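Local coordinates for mitotic checkpoint control protein kinase BUB1 (Drosophila melanogaster, PDB 6JKK) that acts in the mitotic checkpoint at kinetochores, phosphorylates CENP-E, and carries the kinase domain described here, which probably binds ATP, at residues G38-L43 and S126-S131; N46-L49 and E54-E57; V255-L260 and W276-N281; L259-Y264 and R284-T289. One frame throughout, in Å; residues are numbered along the deposited sequence.

Contact 1: G38-L43 and S126-S131; sequences GHVKRL and SSVYIS
Val40 lies against Ser126 and Val128, bringing the loop between strands 34-36 and 47-51 up to the start of strand 127-132. Its branches divide the work. CG1, anti to the backbone N (chi1 166°), reaches CG2 of Val128 at 3.8 Å and passes Ser126 OG at 3.4 Å. CG2 takes the other side and comes within 3.4 Å of the carbonyl oxygen of Ser126, while CB is 3.3 Å from Ser126 OG. That hydroxyl stands between its own backbone N and carbonyl carbon (chi1 55°), a rotation that turns it directly onto the valine. The two valines cross obliquely. Leu43 adds a looser touch, its CG 4.4 Å from CG2 of Val128, which therefore receives both loop residues on a single methyl. Shortening Val40 to an alanine removes both methyls, and Val128 CG2 would probably lose its closer loop partner, with a gap opening over the carbonyl oxygen of Ser126. The loop backbone is held independently by Gln86, whose side-chain amide bonds to Lys41 O and Leu43 N, and by Asn125, which bonds to Val40 O. The setting is the beta sheet of the kinase N-lobe; Val128 lies about 6 Å, side chain to side chain, from Lys85, the predicted ATP-binding lysine. Chemically, methyls meet methyls and the oxygens of Ser126 without any polar bond between the segments; the buried Ser126 hydroxyl has no polar partner in the model, so this contact holds by shape, and the polar ties come from Gln86 and Asn125.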
loop_
_atom_site.group_PDB
_atom_site.type_symbol
_atom_site.label_atom_id
_atom_site.label_comp_id
_atom_site.label_asym_id
_atom_site.label_seq_id
_atom_site.Cartn_x
_atom_site.Cartn_y
_atom_site.Cartn_z
ATOM N N GLY A 38 -30.398 -3.861 -0.709
ATOM C CA GLY A 38 -30.615 -5.292 -0.729
ATOM C C GLY A 38 -29.616 -5.948 -1.665
ATOM O O GLY A 38 -28.829 -6.806 -1.259
ATOM N N HIS A 39 -29.626 -5.521 -2.923
ATOM C CA HIS A 39 -28.824 -6.186 -3.943
ATOM C C HIS A 39 -27.967 -5.199 -4.723
ATOM O O HIS A 39 -28.485 -4.242 -5.303
ATOM C CB HIS A 39 -29.724 -6.958 -4.910
ATOM C CG HIS A 39 -28.969 -7.686 -5.983
ATOM N ND1 HIS A 39 -28.218 -8.812 -5.729
ATOM C CD2 HIS A 39 -28.845 -7.442 -7.311
ATOM C CE1 HIS A 39 -27.668 -9.238 -6.855
ATOM N NE2 HIS A 39 -28.031 -8.423 -7.828
ATOM N N VAL A 40 -26.657 -5.442 -4.736
ATOM C CA VAL A 40 -25.727 -4.635 -5.510
ATOM C C VAL A 40 -25.501 -5.317 -6.851
ATOM O O VAL A 40 -25.125 -6.492 -6.889
ATOM C CB VAL A 40 -24.377 -4.498 -4.778
ATOM C CG1 VAL A 40 -23.308 -3.953 -5.706
ATOM C CG2 VAL A 40 -24.519 -3.607 -3.559
ATOM N N LYS A 41 -25.749 -4.596 -7.945
ATOM C CA LYS A 41 -25.545 -5.142 -9.287
ATOM C C LYS A 41 -24.061 -5.332 -9.577
ATOM O O LYS A 41 -23.207 -4.608 -9.049
ATOM C CB LYS A 41 -26.146 -4.222 -10.360
ATOM C CG LYS A 41 -27.651 -4.000 -10.263
ATOM C CD LYS A 41 -28.105 -2.920 -11.244
ATOM C CE LYS A 41 -29.597 -2.674 -11.138
ATOM N NZ LYS A 41 -30.011 -2.507 -9.715
ATOM N N ARG A 42 -23.755 -6.313 -10.417
ATOM C CA ARG A 42 -22.405 -6.500 -10.920
ATOM C C ARG A 42 -22.018 -5.261 -11.726
ATOM O O ARG A 42 -22.801 -4.785 -12.546
ATOM C CB ARG A 42 -22.354 -7.765 -11.785
ATOM C CG ARG A 42 -20.959 -8.281 -12.091
ATOM C CD ARG A 42 -21.022 -9.668 -12.730
ATOM N NE ARG A 42 -21.295 -10.715 -11.746
ATOM C CZ ARG A 42 -20.389 -11.590 -11.319
ATOM N NH1 ARG A 42 -19.152 -11.548 -11.799
ATOM N NH2 ARG A 42 -20.716 -12.509 -10.418
ATOM N N LEU A 43 -20.836 -4.712 -11.470
ATOM C CA LEU A 43 -20.379 -3.549 -12.219
ATOM C C LEU A 43 -20.236 -3.912 -13.690
ATOM O O LEU A 43 -19.787 -5.008 -14.020
ATOM C CB LEU A 43 -19.036 -3.051 -11.675
ATOM C CG LEU A 43 -19.035 -2.366 -10.303
ATOM C CD1 LEU A 43 -17.605 -2.115 -9.827
ATOM C CD2 LEU A 43 -19.804 -1.063 -10.356
ATOM N N SER A 126 -22.679 -8.058 -1.942
ATOM C CA SER A 126 -21.411 -7.467 -2.335
ATOM C C SER A 126 -21.356 -6.011 -1.935
ATOM O O SER A 126 -22.384 -5.391 -1.623
ATOM C CB SER A 126 -21.210 -7.572 -3.848
ATOM O OG SER A 126 -22.301 -7.000 -4.546
ATOM N N SER A 127 -20.141 -5.475 -1.932
ATOM C CA SER A 127 -19.903 -4.072 -1.645
ATOM C C SER A 127 -19.299 -3.429 -2.886
ATOM O O SER A 127 -18.680 -4.111 -3.712
ATOM C CB SER A 127 -18.929 -3.926 -0.471
ATOM O OG SER A 127 -17.769 -4.732 -0.654
ATOM N N VAL A 128 -19.503 -2.123 -3.025
ATOM C CA VAL A 128 -18.757 -1.333 -3.996
ATOM C C VAL A 128 -18.203 -0.134 -3.252
ATOM O O VAL A 128 -18.964 0.641 -2.674
ATOM C CB VAL A 128 -19.629 -0.848 -5.173
ATOM C CG1 VAL A 128 -18.856 0.156 -6.012
ATOM C CG2 VAL A 128 -20.076 -2.026 -6.050
ATOM N N TYR A 129 -16.878 -0.010 -3.236
ATOM C CA TYR A 129 -16.211 1.125 -2.606
ATOM C C TYR A 129 -15.626 2.050 -3.671
ATOM O O TYR A 129 -14.932 1.609 -4.595
ATOM C CB TYR A 129 -15.118 0.638 -1.641
ATOM C CG TYR A 129 -15.676 -0.160 -0.480
ATOM C CD1 TYR A 129 -16.757 0.318 0.256
ATOM C CD2 TYR A 129 -15.142 -1.395 -0.136
ATOM C CE1 TYR A 129 -17.278 -0.409 1.309
ATOM C CE2 TYR A 129 -15.658 -2.130 0.911
ATOM C CZ TYR A 129 -16.727 -1.633 1.627
ATOM O OH TYR A 129 -17.239 -2.367 2.672
ATOM N N ILE A 130 -15.915 3.338 -3.534
ATOM C CA ILE A 130 -15.482 4.340 -4.494
ATOM C C ILE A 130 -14.373 5.204 -3.890
ATOM O O ILE A 130 -14.570 5.840 -2.847
ATOM C CB ILE A 130 -16.670 5.225 -4.904
ATOM C CG1 ILE A 130 -17.746 4.355 -5.565
ATOM C CG2 ILE A 130 -16.211 6.325 -5.847
ATOM C CD1 ILE A 130 -19.046 5.080 -5.922
ATOM N N SER A 131 -13.211 5.217 -4.541
ATOM C CA SER A 131 -12.061 6.005 -4.075
ATOM C C SER A 131 -11.418 6.760 -5.244
ATOM O O SER A 131 -11.821 6.586 -6.385
ATOM C CB SER A 131 -11.029 5.103 -3.392
ATOM O OG SER A 131 -10.602 4.066 -4.265
#

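Contact 2: N46-L49 and E54-E57; sequences NTHL and EKFE
The Phe56 ring meets Leu49 at its edge: the carbonyl oxygen of Leu49 lies in the ring plane, 3.5 Å from CD1. The same ring also meets that of His75, their planes about 35° apart. A second flat group, the imidazole of His48, belongs to the other side of the sheet and has oblique neighbours, with Lys55 CD 4.1 Å from its CD2 and Glu57 CG 4.1 Å from its NE2. With CG beside its own backbone N (chi1 -62°), His48 runs alongside Glu57 in the same direction, ring and carboxylate planes 80° apart. What touches the imidazole is thus the aliphatic part of the glutamate, since OE2 of Glu57 remains 5.1 Å from NE2 of His48. In the backbone, Leu49 and Phe56 form an antiparallel hydrogen-bonded pair. Phe56 N gives a short bond of 2.7 Å to Leu49 O, and Leu49 N returns one of 2.9 Å to Phe56 O. His48 and Glu57 are the adjoining non-hydrogen-bonded pair, and His48 CA makes a CA-H...O contact to Phe56 O. Strands 47-51 and 54-64 form a beta hairpin, interrupted where Asn46 and Thr47 both face Val58 in a G1 beta bulge. Strand 47-51 is the outermost strand at this end of the N-lobe sheet; from the hairpin, Leu49 packs on Leu121 and Val128, and Phe56 on Ile130, in strands 119-122 and 127-132.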
loop_
_atom_site.group_PDB
_atom_site.type_symbol
_atom_site.label_atom_id
_atom_site.label_comp_id
_atom_site.label_asym_id
_atom_site.label_seq_id
_atom_site.Cartn_x
_atom_site.Cartn_y
_atom_site.Cartn_z
ATOM N N ASN A 46 -19.558 1.226 -19.206
ATOM C CA ASN A 46 -20.465 2.157 -19.882
ATOM C C ASN A 46 -21.868 2.238 -19.290
ATOM O O ASN A 46 -22.860 2.291 -20.018
ATOM C CB ASN A 46 -20.535 1.859 -21.380
ATOM C CG ASN A 46 -19.938 2.969 -22.217
ATOM O OD1 ASN A 46 -20.645 3.873 -22.666
ATOM N ND2 ASN A 46 -18.628 2.912 -22.428
ATOM N N THR A 47 -21.939 2.255 -17.963
ATOM C CA THR A 47 -23.204 2.357 -17.253
ATOM C C THR A 47 -23.124 3.479 -16.238
ATOM O O THR A 47 -22.176 4.269 -16.233
ATOM C CB THR A 47 -23.530 1.063 -16.491
ATOM O OG1 THR A 47 -22.443 0.738 -15.615
ATOM C CG2 THR A 47 -23.758 -0.081 -17.457
ATOM N N HIS A 48 -24.122 3.539 -15.368
ATOM C CA HIS A 48 -24.106 4.502 -14.286
ATOM C C HIS A 48 -24.445 3.831 -12.969
ATOM O O HIS A 48 -25.054 2.759 -12.936
ATOM C CB HIS A 48 -25.060 5.662 -14.572
ATOM C CG HIS A 48 -24.703 6.439 -15.800
ATOM N ND1 HIS A 48 -24.919 5.957 -17.074
ATOM C CD2 HIS A 48 -24.134 7.657 -15.953
ATOM C CE1 HIS A 48 -24.500 6.844 -17.956
ATOM N NE2 HIS A 48 -24.020 7.889 -17.302
ATOM N N LEU A 49 -24.037 4.473 -11.885
ATOM C CA LEU A 49 -24.212 3.921 -10.556
ATOM C C LEU A 49 -24.541 5.074 -9.637
ATOM O O LEU A 49 -23.952 6.152 -9.747
ATOM C CB LEU A 49 -22.914 3.248 -10.098
ATOM C CG LEU A 49 -22.899 2.634 -8.697
ATOM C CD1 LEU A 49 -23.952 1.560 -8.607
ATOM C CD2 LEU A 49 -21.544 2.062 -8.365
ATOM N N GLU A 54 -25.617 10.907 -5.291
ATOM C CA GLU A 54 -24.437 11.011 -6.141
ATOM C C GLU A 54 -24.470 10.009 -7.292
ATOM O O GLU A 54 -24.664 8.810 -7.074
ATOM C CB GLU A 54 -23.178 10.824 -5.296
ATOM C CG GLU A 54 -23.201 11.636 -4.005
ATOM C CD GLU A 54 -23.329 13.130 -4.248
ATOM O OE1 GLU A 54 -24.061 13.798 -3.487
ATOM O OE2 GLU A 54 -22.690 13.640 -5.193
ATOM N N LYS A 55 -24.293 10.506 -8.516
ATOM C CA LYS A 55 -24.281 9.649 -9.703
ATOM C C LYS A 55 -22.874 9.508 -10.284
ATOM O O LYS A 55 -22.105 10.473 -10.323
ATOM C CB LYS A 55 -25.243 10.171 -10.775
ATOM C CG LYS A 55 -25.152 9.414 -12.102
ATOM C CD LYS A 55 -26.124 9.947 -13.135
ATOM C CE LYS A 55 -27.548 9.600 -12.770
ATOM N NZ LYS A 55 -28.500 9.958 -13.862
ATOM N N PHE A 56 -22.541 8.299 -10.723
ATOM C CA PHE A 56 -21.213 8.012 -11.241
ATOM C C PHE A 56 -21.316 7.366 -12.615
ATOM O O PHE A 56 -22.214 6.567 -12.859
ATOM C CB PHE A 56 -20.475 7.057 -10.301
ATOM C CG PHE A 56 -20.268 7.602 -8.921
ATOM C CD1 PHE A 56 -21.286 7.542 -7.976
ATOM C CD2 PHE A 56 -19.051 8.161 -8.565
ATOM C CE1 PHE A 56 -21.096 8.043 -6.696
ATOM C CE2 PHE A 56 -18.844 8.663 -7.288
ATOM C CZ PHE A 56 -19.867 8.603 -6.351
ATOM N N GLU A 57 -20.410 7.732 -13.515
ATOM C CA GLU A 57 -20.230 6.970 -14.746
ATOM C C GLU A 57 -19.378 5.775 -14.359
ATOM O O GLU A 57 -18.417 5.929 -13.608
ATOM C CB GLU A 57 -19.446 7.776 -15.781
ATOM C CG GLU A 57 -20.183 8.916 -16.454
ATOM C CD GLU A 57 -19.253 9.725 -17.344
ATOM O OE1 GLU A 57 -18.029 9.471 -17.290
ATOM O OE2 GLU A 57 -19.737 10.608 -18.084
#

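Contact 3: V255-L260 and W276-N281; sequences VMHVLL and WMPKTN
His257 pushes its imidazole from helix 246-261 into the angle formed by Pro278 and Thr280, and nearly all of the packing is concentrated on this ring. CD2 comes to 3.7 Å from Pro278 CB, approaching obliquely, the two side chains running in opposite senses. At the ring edge NE2 lies 3.5 Å from Thr280 CB and 3.3 Å from Thr280 OG1, which sits near the ring plane. The imidazole gets there by placing CG anti to the backbone N (chi1 -171°), which throws it outward from the helix. On the side toward solvent the contact quickly thins: Lys279 and Asn281 are exposed, and Lys279 sends its chain away from the helix. The other ring nitrogen, ND1, is hydrogen-bonded to the carbonyl oxygen of Arg263 just beyond the helix, and Phe261 meets the ring edge-to-face. With an alanine at this position the imidazole is gone, and Arg263 O would probably be left without this donor and a gap opened beside Pro278 and Thr280. From its sequence and place, helix 246-261 is probably the αF helix of the kinase C-lobe, here joined to the short hairpin of strands 267-269 and 276-278. Chemically, one buried ring serves two ends: its carbons and NE2 pack on proline and threonine, while ND1 holds the chain that leaves the helix.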
loop_
_atom_site.group_PDB
_atom_site.type_symbol
_atom_site.label_atom_id
_atom_site.label_comp_id
_atom_site.label_asym_id
_atom_site.label_seq_id
_atom_site.Cartn_x
_atom_site.Cartn_y
_atom_site.Cartn_z
ATOM N N VAL A 255 9.053 -3.898 -2.536
ATOM C CA VAL A 255 8.732 -2.806 -3.458
ATOM C C VAL A 255 9.996 -2.055 -3.892
ATOM O O VAL A 255 10.169 -1.742 -5.073
ATOM C CB VAL A 255 7.732 -1.805 -2.848
ATOM C CG1 VAL A 255 7.447 -0.684 -3.837
ATOM C CG2 VAL A 255 6.436 -2.504 -2.483
ATOM N N MET A 256 10.872 -1.760 -2.937
ATOM C CA MET A 256 12.137 -1.102 -3.257
ATOM C C MET A 256 12.924 -1.955 -4.246
ATOM O O MET A 256 13.550 -1.430 -5.164
ATOM C CB MET A 256 12.975 -0.868 -1.996
ATOM C CG MET A 256 12.324 0.017 -0.944
ATOM S SD MET A 256 13.451 0.160 0.457
ATOM C CE MET A 256 12.448 1.154 1.575
ATOM N N HIS A 257 12.874 -3.272 -4.061
ATOM C CA HIS A 257 13.590 -4.211 -4.927
ATOM C C HIS A 257 13.084 -4.177 -6.371
ATOM O O HIS A 257 13.877 -4.220 -7.319
ATOM C CB HIS A 257 13.480 -5.632 -4.357
ATOM C CG HIS A 257 14.358 -6.635 -5.037
ATOM N ND1 HIS A 257 14.039 -7.201 -6.252
ATOM C CD2 HIS A 257 15.537 -7.188 -4.663
ATOM C CE1 HIS A 257 14.989 -8.051 -6.604
ATOM N NE2 HIS A 257 15.911 -8.061 -5.656
ATOM N N VAL A 258 11.765 -4.119 -6.539
ATOM C CA VAL A 258 11.175 -4.071 -7.881
ATOM C C VAL A 258 11.556 -2.773 -8.590
ATOM O O VAL A 258 11.851 -2.772 -9.789
ATOM C CB VAL A 258 9.635 -4.223 -7.831
ATOM C CG1 VAL A 258 9.037 -4.100 -9.221
ATOM C CG2 VAL A 258 9.265 -5.563 -7.247
ATOM N N LEU A 259 11.559 -1.670 -7.840
ATOM C CA LEU A 259 11.885 -0.364 -8.396
ATOM C C LEU A 259 13.347 -0.313 -8.831
ATOM O O LEU A 259 13.663 0.144 -9.931
ATOM C CB LEU A 259 11.606 0.740 -7.367
ATOM C CG LEU A 259 10.161 0.888 -6.881
ATOM C CD1 LEU A 259 10.033 2.039 -5.894
ATOM C CD2 LEU A 259 9.241 1.106 -8.054
ATOM N N LEU A 260 14.233 -0.784 -7.959
ATOM C CA LEU A 260 15.675 -0.758 -8.223
ATOM C C LEU A 260 16.103 -1.679 -9.366
ATOM O O LEU A 260 16.960 -1.317 -10.185
ATOM C CB LEU A 260 16.448 -1.150 -6.959
ATOM C CG LEU A 260 16.815 -0.100 -5.914
ATOM C CD1 LEU A 260 17.538 -0.738 -4.742
ATOM C CD2 LEU A 260 17.679 0.990 -6.532
ATOM N N TRP A 276 19.171 -12.570 6.402
ATOM C CA TRP A 276 18.427 -12.640 5.150
ATOM C C TRP A 276 18.608 -11.375 4.310
ATOM O O TRP A 276 18.481 -10.255 4.810
ATOM C CB TRP A 276 16.945 -12.881 5.437
ATOM C CG TRP A 276 16.680 -14.201 6.111
ATOM C CD1 TRP A 276 16.818 -14.492 7.440
ATOM C CD2 TRP A 276 16.216 -15.406 5.486
ATOM N NE1 TRP A 276 16.478 -15.807 7.673
ATOM C CE2 TRP A 276 16.101 -16.385 6.489
ATOM C CE3 TRP A 276 15.896 -15.752 4.173
ATOM C CZ2 TRP A 276 15.672 -17.688 6.214
ATOM C CZ3 TRP A 276 15.468 -17.038 3.903
ATOM C CH2 TRP A 276 15.365 -17.991 4.913
ATOM N N MET A 277 18.920 -11.567 3.035
ATOM C CA MET A 277 19.071 -10.463 2.095
ATOM C C MET A 277 18.476 -10.898 0.760
ATOM O O MET A 277 18.304 -12.098 0.516
ATOM C CB MET A 277 20.555 -10.109 1.913
ATOM C CG MET A 277 21.219 -9.526 3.151
ATOM S SD MET A 277 20.501 -7.942 3.613
ATOM C CE MET A 277 21.404 -6.855 2.502
ATOM N N PRO A 278 18.143 -9.929 -0.104
ATOM C CA PRO A 278 17.715 -10.325 -1.448
ATOM C C PRO A 278 18.817 -11.097 -2.155
ATOM O O PRO A 278 20.002 -10.865 -1.890
ATOM C CB PRO A 278 17.484 -8.985 -2.149
ATOM C CG PRO A 278 17.136 -8.035 -1.031
ATOM C CD PRO A 278 18.008 -8.476 0.120
ATOM N N LYS A 279 18.431 -12.004 -3.046
ATOM C CA LYS A 279 19.382 -12.811 -3.798
ATOM C C LYS A 279 20.223 -11.920 -4.713
ATOM O O LYS A 279 21.379 -12.222 -5.017
ATOM C CB LYS A 279 18.611 -13.844 -4.615
ATOM C CG LYS A 279 19.430 -14.987 -5.160
ATOM C CD LYS A 279 18.497 -16.097 -5.612
ATOM C CE LYS A 279 19.243 -17.179 -6.359
ATOM N NZ LYS A 279 18.321 -18.287 -6.744
ATOM N N THR A 280 19.623 -10.809 -5.130
ATOM C CA THR A 280 20.261 -9.849 -6.025
ATOM C C THR A 280 21.334 -9.019 -5.320
ATOM O O THR A 280 21.075 -8.407 -4.283
ATOM C CB THR A 280 19.206 -8.886 -6.621
ATOM O OG1 THR A 280 18.245 -9.633 -7.377
ATOM C CG2 THR A 280 19.863 -7.862 -7.526
ATOM N N ASN A 281 22.538 -9.003 -5.885
ATOM C CA ASN A 281 23.597 -8.131 -5.392
ATOM C C ASN A 281 23.375 -6.688 -5.841
ATOM O O ASN A 281 23.226 -6.422 -7.034
ATOM C CB ASN A 281 24.962 -8.613 -5.892
ATOM C CG ASN A 281 25.315 -10.005 -5.395
ATOM O OD1 ASN A 281 25.159 -10.313 -4.214
ATOM N ND2 ASN A 281 25.793 -10.852 -6.300
#

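Contact 4: L259-Y264 and R284-T289; sequences LLFGRY and RYFQRT
Gln287 N is hydrogen-bonded to the carboxylate oxygen OE2 of Glu156, in helix 156-175, and this bond sits immediately after Phe286, the residue that crosses to Leu260 and Phe261. The ring of Phe286 makes its approach through one corner. CE1 is 3.6 Å from CD2 of Leu260, and the neighbouring CD1 is 4.1 Å from that same methyl, which approaches obliquely. The same CE1 also comes to 4.3 Å from CE1 of Phe261, so a single ring carbon serves both partners. With chi1 at -86°, CG of Phe286 lies beside its backbone N and opposite the carbonyl carbon, and the ring is swung toward the end of helix 246-261. Leu260 and Phe286 point past one another in opposite senses, touching through that one methyl. The contact joins the C-terminal end of helix 246-261, probably the αF helix of the C-lobe, to the turn that starts helix 288-299. The backbone that presents the phenylalanine is an inverse gamma turn centred on Gln287, which also holds the N-cap position of helix 288-299; the turn's bond, from Arg288 N to Phe286 O at 2.7 Å, is weak. On the opposing segment the helix stops at Gly262, whose phi of 74° departs from helical values. Leu260 CB covers one face of the Phe261 ring, 3.9 Å above its centre. Thr280 and Pro283 also touch the Phe261 ring. Leu260 reaches further, onto Trp291 and Phe295 of helix 288-299, and the Phe286 side chain also packs on Glu156.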
loop_
_atom_site.group_PDB
_atom_site.type_symbol
_atom_site.label_atom_id
_atom_site.label_comp_id
_atom_site.label_asym_id
_atom_site.label_seq_id
_atom_site.Cartn_x
_atom_site.Cartn_y
_atom_site.Cartn_z
ATOM N N LEU A 259 11.559 -1.670 -7.840
ATOM C CA LEU A 259 11.885 -0.364 -8.396
ATOM C C LEU A 259 13.347 -0.313 -8.831
ATOM O O LEU A 259 13.663 0.144 -9.931
ATOM C CB LEU A 259 11.606 0.740 -7.367
ATOM C CG LEU A 259 10.161 0.888 -6.881
ATOM C CD1 LEU A 259 10.033 2.039 -5.894
ATOM C CD2 LEU A 259 9.241 1.106 -8.054
ATOM N N LEU A 260 14.233 -0.784 -7.959
ATOM C CA LEU A 260 15.675 -0.758 -8.223
ATOM C C LEU A 260 16.103 -1.679 -9.366
ATOM O O LEU A 260 16.960 -1.317 -10.185
ATOM C CB LEU A 260 16.448 -1.150 -6.959
ATOM C CG LEU A 260 16.815 -0.100 -5.914
ATOM C CD1 LEU A 260 17.538 -0.738 -4.742
ATOM C CD2 LEU A 260 17.679 0.990 -6.532
ATOM N N PHE A 261 15.518 -2.873 -9.411
ATOM C CA PHE A 261 16.058 -3.938 -10.244
ATOM C C PHE A 261 15.143 -4.385 -11.385
ATOM O O PHE A 261 15.580 -5.098 -12.291
ATOM C CB PHE A 261 16.470 -5.135 -9.368
ATOM C CG PHE A 261 17.509 -4.795 -8.327
ATOM C CD1 PHE A 261 18.740 -4.264 -8.705
ATOM C CD2 PHE A 261 17.259 -5.017 -6.979
ATOM C CE1 PHE A 261 19.701 -3.948 -7.752
ATOM C CE2 PHE A 261 18.210 -4.707 -6.019
ATOM C CZ PHE A 261 19.433 -4.169 -6.404
ATOM N N GLY A 262 13.880 -3.972 -11.350
ATOM C CA GLY A 262 12.938 -4.378 -12.382
ATOM C C GLY A 262 12.499 -5.823 -12.235
ATOM O O GLY A 262 11.802 -6.366 -13.099
ATOM N N ARG A 263 12.905 -6.449 -11.135
ATOM C CA ARG A 263 12.586 -7.850 -10.889
ATOM C C ARG A 263 12.015 -8.022 -9.495
ATOM O O ARG A 263 12.282 -7.216 -8.609
ATOM C CB ARG A 263 13.834 -8.720 -11.025
ATOM C CG ARG A 263 14.355 -8.890 -12.438
ATOM C CD ARG A 263 15.557 -9.819 -12.436
ATOM N NE ARG A 263 16.674 -9.235 -11.700
ATOM C CZ ARG A 263 17.734 -8.671 -12.271
ATOM N NH1 ARG A 263 17.836 -8.628 -13.595
ATOM N NH2 ARG A 263 18.700 -8.160 -11.520
ATOM N N TYR A 264 11.238 -9.081 -9.291
ATOM C CA TYR A 264 10.681 -9.342 -7.969
ATOM C C TYR A 264 11.735 -9.897 -7.013
ATOM O O TYR A 264 12.704 -10.524 -7.437
ATOM C CB TYR A 264 9.443 -10.241 -8.072
ATOM C CG TYR A 264 8.321 -9.545 -8.811
ATOM C CD1 TYR A 264 7.679 -8.448 -8.249
ATOM C CD2 TYR A 264 7.922 -9.963 -10.077
ATOM C CE1 TYR A 264 6.669 -7.791 -8.915
ATOM C CE2 TYR A 264 6.907 -9.312 -10.752
ATOM C CZ TYR A 264 6.287 -8.224 -10.164
ATOM O OH TYR A 264 5.277 -7.564 -10.826
ATOM N N ARG A 284 28.071 -2.375 -7.023
ATOM C CA ARG A 284 29.034 -1.600 -6.226
ATOM C C ARG A 284 28.899 -0.104 -6.500
ATOM O O ARG A 284 29.124 0.724 -5.614
ATOM C CB ARG A 284 30.474 -2.033 -6.543
ATOM C CG ARG A 284 31.512 -1.961 -5.384
ATOM C CD ARG A 284 31.325 -0.839 -4.339
ATOM N NE ARG A 284 31.368 0.512 -4.899
ATOM C CZ ARG A 284 31.700 1.604 -4.211
ATOM N NH1 ARG A 284 32.038 1.508 -2.932
ATOM N NH2 ARG A 284 31.702 2.792 -4.804
ATOM N N TYR A 285 28.535 0.245 -7.727
ATOM C CA TYR A 285 28.446 1.653 -8.089
ATOM C C TYR A 285 27.164 2.326 -7.595
ATOM O O TYR A 285 27.068 3.559 -7.588
ATOM C CB TYR A 285 28.640 1.849 -9.590
ATOM C CG TYR A 285 27.817 0.945 -10.464
ATOM C CD1 TYR A 285 28.333 -0.260 -10.928
ATOM C CD2 TYR A 285 26.538 1.305 -10.850
ATOM C CE1 TYR A 285 27.590 -1.083 -11.737
ATOM C CE2 TYR A 285 25.786 0.490 -11.658
ATOM C CZ TYR A 285 26.319 -0.702 -12.099
ATOM O OH TYR A 285 25.568 -1.519 -12.906
ATOM N N PHE A 286 26.189 1.524 -7.166
ATOM C CA PHE A 286 25.045 2.069 -6.442
ATOM C C PHE A 286 25.537 2.549 -5.091
ATOM O O PHE A 286 26.700 2.351 -4.738
ATOM C CB PHE A 286 23.958 1.011 -6.204
ATOM C CG PHE A 286 22.981 0.862 -7.335
ATOM C CD1 PHE A 286 21.711 0.342 -7.102
ATOM C CD2 PHE A 286 23.339 1.209 -8.631
ATOM C CE1 PHE A 286 20.804 0.184 -8.147
ATOM C CE2 PHE A 286 22.445 1.056 -9.681
ATOM C CZ PHE A 286 21.175 0.541 -9.441
ATOM N N GLN A 287 24.653 3.172 -4.324
ATOM C CA GLN A 287 24.987 3.492 -2.949
ATOM C C GLN A 287 24.832 2.199 -2.151
ATOM O O GLN A 287 23.902 2.034 -1.361
ATOM C CB GLN A 287 24.117 4.638 -2.430
ATOM C CG GLN A 287 24.334 5.936 -3.224
ATOM C CD GLN A 287 25.787 6.391 -3.201
ATOM O OE1 GLN A 287 26.368 6.556 -2.132
ATOM N NE2 GLN A 287 26.383 6.580 -4.379
ATOM N N ARG A 288 25.778 1.291 -2.389
ATOM C CA ARG A 288 25.720 -0.105 -1.951
ATOM C C ARG A 288 25.532 -0.259 -0.451
ATOM O O ARG A 288 24.604 -0.931 -0.001
ATOM C CB ARG A 288 27.007 -0.822 -2.370
ATOM C CG ARG A 288 26.790 -2.055 -3.211
ATOM C CD ARG A 288 27.363 -3.293 -2.535
ATOM N NE ARG A 288 28.739 -3.097 -2.082
ATOM C CZ ARG A 288 29.814 -3.520 -2.739
ATOM N NH1 ARG A 288 29.683 -4.172 -3.888
ATOM N NH2 ARG A 288 31.025 -3.300 -2.246
ATOM N N THR A 289 26.429 0.357 0.312
ATOM C CA THR A 289 26.371 0.311 1.769
ATOM C C THR A 289 25.016 0.801 2.278
ATOM O O THR A 289 24.440 0.214 3.195
ATOM C CB THR A 289 27.518 1.133 2.399
ATOM O OG1 THR A 289 28.774 0.623 1.936
ATOM C CG2 THR A 289 27.478 1.041 3.917
#

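Overall arrangement
The four contacts fall into two pairs on opposite sides of the chain's centre, one in each kinase lobe. Contacts 1 and 2, with centres 12 Å apart, share the N-lobe sheet and touch through Ile130 CD1 and Phe56 CZ at 3.6 Å; contact 2 is nested within the chain loop that contact 1 closes. Contact 1 lies nearer the predicted ATP-binding Lys85 than contact 2, whose Leu49 side chain is about 10 Å from that of the lysine. Contacts 3 and 4, centres only 7 Å apart, both use helix 246-261, are tied by a probable hydrogen bond of 2.9 Å between His257 ND1 and Arg263 O, and lie away from that site. Centres of contacts 1 and 3 are 38 Å apart.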